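Long-range contact in C-domain type II peptide synthetase (Streptomyces globisporus, PDB 4ZNM), which belongs to the condensation-domain family of peptide synthetases and has the two-lobed, chloramphenicol acetyltransferase-like fold of that family: residues 46-52 / 151-157. Sequence-based numbering, arbitrary orientation.
Sequences YHIVGAW and LVLIAHH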
loop_
_atom_site.group_PDB
_atom_site.type_symbol
_atom_site.label_atom_id
_atom_site.label_comp_id
_atom_site.label_asym_id
_atom_site.label_seq_id
_atom_site.Cartn_x
_atom_site.Cartn_y
_atom_site.Cartn_z
ATOM N N TYR A 46 0.237 -10.404 7.112
ATOM C CA TYR A 46 -0.385 -9.168 6.625
ATOM C C TYR A 46 0.414 -8.001 7.193
ATOM O O TYR A 46 0.047 -7.360 8.191
ATOM C CB TYR A 46 -1.873 -9.088 7.002
ATOM C CG TYR A 46 -2.554 -7.926 6.388
ATOM C CD1 TYR A 46 -2.817 -7.899 5.018
ATOM C CD2 TYR A 46 -2.942 -6.847 7.155
ATOM C CE1 TYR A 46 -3.464 -6.838 4.429
ATOM C CE2 TYR A 46 -3.574 -5.755 6.563
ATOM C CZ TYR A 46 -3.836 -5.771 5.208
ATOM O OH TYR A 46 -4.448 -4.696 4.605
ATOM N N HIS A 47 1.571 -7.776 6.568
ATOM C CA HIS A 47 2.497 -6.767 7.020
ATOM C C HIS A 47 2.937 -5.881 5.868
ATOM O O HIS A 47 2.578 -6.106 4.713
ATOM C CB HIS A 47 3.722 -7.403 7.709
ATOM C CG HIS A 47 4.332 -8.544 6.960
ATOM N ND1 HIS A 47 4.703 -8.455 5.634
ATOM C CD2 HIS A 47 4.641 -9.802 7.361
ATOM C CE1 HIS A 47 5.221 -9.612 5.251
ATOM N NE2 HIS A 47 5.210 -10.440 6.284
ATOM N N ILE A 48 3.656 -4.826 6.217
ATOM C CA ILE A 48 4.185 -3.908 5.227
ATOM C C ILE A 48 5.670 -3.757 5.548
ATOM O O ILE A 48 6.038 -3.655 6.723
ATOM C CB ILE A 48 3.412 -2.546 5.250
ATOM C CG1 ILE A 48 3.999 -1.550 4.259
ATOM C CG2 ILE A 48 3.458 -1.938 6.657
ATOM C CD1 ILE A 48 3.108 -0.247 4.130
ATOM N N VAL A 49 6.518 -3.765 4.520
ATOM C CA VAL A 49 7.970 -3.707 4.725
ATOM C C VAL A 49 8.497 -2.530 3.958
ATOM O O VAL A 49 7.969 -2.181 2.924
ATOM C CB VAL A 49 8.705 -4.987 4.266
ATOM C CG1 VAL A 49 8.136 -6.193 4.933
ATOM C CG2 VAL A 49 8.605 -5.112 2.738
ATOM N N GLY A 50 9.575 -1.947 4.452
ATOM C CA GLY A 50 10.259 -0.894 3.727
ATOM C C GLY A 50 11.741 -0.961 4.045
ATOM O O GLY A 50 12.162 -1.529 5.077
ATOM N N ALA A 51 12.521 -0.413 3.134
ATOM C CA ALA A 51 13.976 -0.401 3.276
ATOM C C ALA A 51 14.532 0.960 2.932
ATOM O O ALA A 51 14.073 1.604 1.974
ATOM C CB ALA A 51 14.597 -1.445 2.385
ATOM N N TRP A 52 15.541 1.359 3.707
ATOM C CA TRP A 52 16.241 2.626 3.543
ATOM C C TRP A 52 17.737 2.375 3.459
ATOM O O TRP A 52 18.285 1.619 4.284
ATOM C CB TRP A 52 15.941 3.530 4.720
ATOM C CG TRP A 52 14.578 4.078 4.734
ATOM C CD1 TRP A 52 14.195 5.297 4.285
ATOM C CD2 TRP A 52 13.403 3.437 5.215
ATOM N NE1 TRP A 52 12.861 5.463 4.465
ATOM C CE2 TRP A 52 12.344 4.332 5.027
ATOM C CE3 TRP A 52 13.146 2.191 5.774
ATOM C CZ2 TRP A 52 11.036 4.027 5.388
ATOM C CZ3 TRP A 52 11.857 1.879 6.137
ATOM C CH2 TRP A 52 10.808 2.799 5.949
ATOM N N LEU A 151 18.595 -0.479 6.184
ATOM C CA LEU A 151 17.713 -0.681 7.312
ATOM C C LEU A 151 16.358 -1.161 6.797
ATOM O O LEU A 151 15.729 -0.456 5.991
ATOM C CB LEU A 151 17.535 0.612 8.090
ATOM C CG LEU A 151 16.556 0.477 9.270
ATOM C CD1 LEU A 151 16.979 -0.594 10.294
ATOM C CD2 LEU A 151 16.329 1.817 9.921
ATOM N N VAL A 152 15.924 -2.337 7.243
ATOM C CA VAL A 152 14.605 -2.866 6.872
ATOM C C VAL A 152 13.651 -2.809 8.051
ATOM O O VAL A 152 13.926 -3.334 9.118
ATOM C CB VAL A 152 14.660 -4.312 6.372
ATOM C CG1 VAL A 152 13.262 -4.804 5.954
ATOM C CG2 VAL A 152 15.651 -4.440 5.216
ATOM N N LEU A 153 12.521 -2.154 7.841
ATOM C CA LEU A 153 11.453 -2.186 8.809
ATOM C C LEU A 153 10.265 -3.020 8.330
ATOM O O LEU A 153 9.892 -3.031 7.138
ATOM C CB LEU A 153 10.999 -0.768 9.117
ATOM C CG LEU A 153 12.097 0.210 9.544
ATOM C CD1 LEU A 153 11.436 1.570 9.874
ATOM C CD2 LEU A 153 12.888 -0.349 10.732
ATOM N N ILE A 154 9.656 -3.702 9.278
ATOM C CA ILE A 154 8.448 -4.453 9.012
ATOM C C ILE A 154 7.446 -4.191 10.109
ATOM O O ILE A 154 7.778 -4.163 11.285
ATOM C CB ILE A 154 8.743 -5.932 8.883
ATOM C CG1 ILE A 154 7.452 -6.688 8.583
ATOM C CG2 ILE A 154 9.434 -6.432 10.113
ATOM C CD1 ILE A 154 7.697 -8.141 8.246
ATOM N N ALA A 155 6.210 -3.973 9.691
ATOM C CA ALA A 155 5.142 -3.632 10.608
ATOM C C ALA A 155 3.869 -4.305 10.158
ATOM O O ALA A 155 3.636 -4.486 8.958
ATOM C CB ALA A 155 4.947 -2.132 10.642
ATOM N N HIS A 156 3.023 -4.645 11.116
ATOM C CA HIS A 156 1.764 -5.243 10.767
ATOM C C HIS A 156 0.902 -4.202 10.068
ATOM O O HIS A 156 0.831 -3.038 10.465
ATOM C CB HIS A 156 1.049 -5.817 11.982
ATOM C CG HIS A 156 0.091 -6.896 11.605
ATOM N ND1 HIS A 156 -1.207 -6.641 11.208
ATOM C CD2 HIS A 156 0.271 -8.231 11.475
ATOM C CE1 HIS A 156 -1.793 -7.784 10.878
ATOM N NE2 HIS A 156 -0.914 -8.761 11.034
ATOM N N HIS A 157 0.251 -4.635 9.003
ATOM C CA HIS A 157 -0.408 -3.709 8.092
ATOM C C HIS A 157 -1.788 -3.269 8.609
ATOM O O HIS A 157 -2.435 -2.384 8.017
ATOM C CB HIS A 157 -0.447 -4.384 6.723
ATOM C CG HIS A 157 -0.749 -3.465 5.573
ATOM N ND1 HIS A 157 -0.765 -2.086 5.673
ATOM C CD2 HIS A 157 -1.055 -3.746 4.288
ATOM C CE1 HIS A 157 -1.065 -1.564 4.498
ATOM N NE2 HIS A 157 -1.250 -2.550 3.640
HETATM O O HOH W 1 -4.173 -2.394 5.891
#
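Residues 47-52 and 151-156 run antiparallel as neighbouring strands, their axes 163° apart in direction, with Ile48/Ala155, Gly50/Leu153 and Trp52/Leu151 as the hydrogen-bonded pairs, each with two N-H...O bonds. A seventh backbone bond lies just past the His47/His156 pair, from His157 N to Tyr46 O (2.9 Å). That same carbonyl oxygen sits 3.1 Å above the plane of the His156 ring, over its centre. The ring is turned to present this face while both its nitrogens are occupied elsewhere, ND1 with Thr158 OG1 and NE2 with Gly43 O. Tyr46 itself reaches across to His157: His157 CB lies over the phenol face, 3.4 Å from Tyr46 CE2, and the imidazole forms an offset stack with the phenol, planes at 24°. One water bridges Tyr46 OH and His157 O, donating to the latter (2.7 Å), and its oxygen lies over one face of the His157 ring, with Ile48 CB over the other. ND1 of His157 bonds to Ala160 O, which fixes how the ring is rotated. His156 and His157 open a variant of the HHxxxDG motif, the signature of condensation domains, at the buried end of strand 148-156. Farther along, Ile154, extended through both torsions (chi1 -179°), carries CD1 over one face of the His47 ring, 3.7 Å from its centroid, while its CG1 lies 3.7 Å from Val49 CG1. The His47 nitrogens bond to Ser404 OG and Thr127 O. On the other side of the sheet the Trp52 indole leans back above Gly50, where no side chain competes, and its CZ3 meets Leu153 CD1 at 3.8 Å; helix 162-180 packs on this face through Met165 and Ala169, whereas helix 110-125 lies against Val49 and Val152 on the face of Ile154.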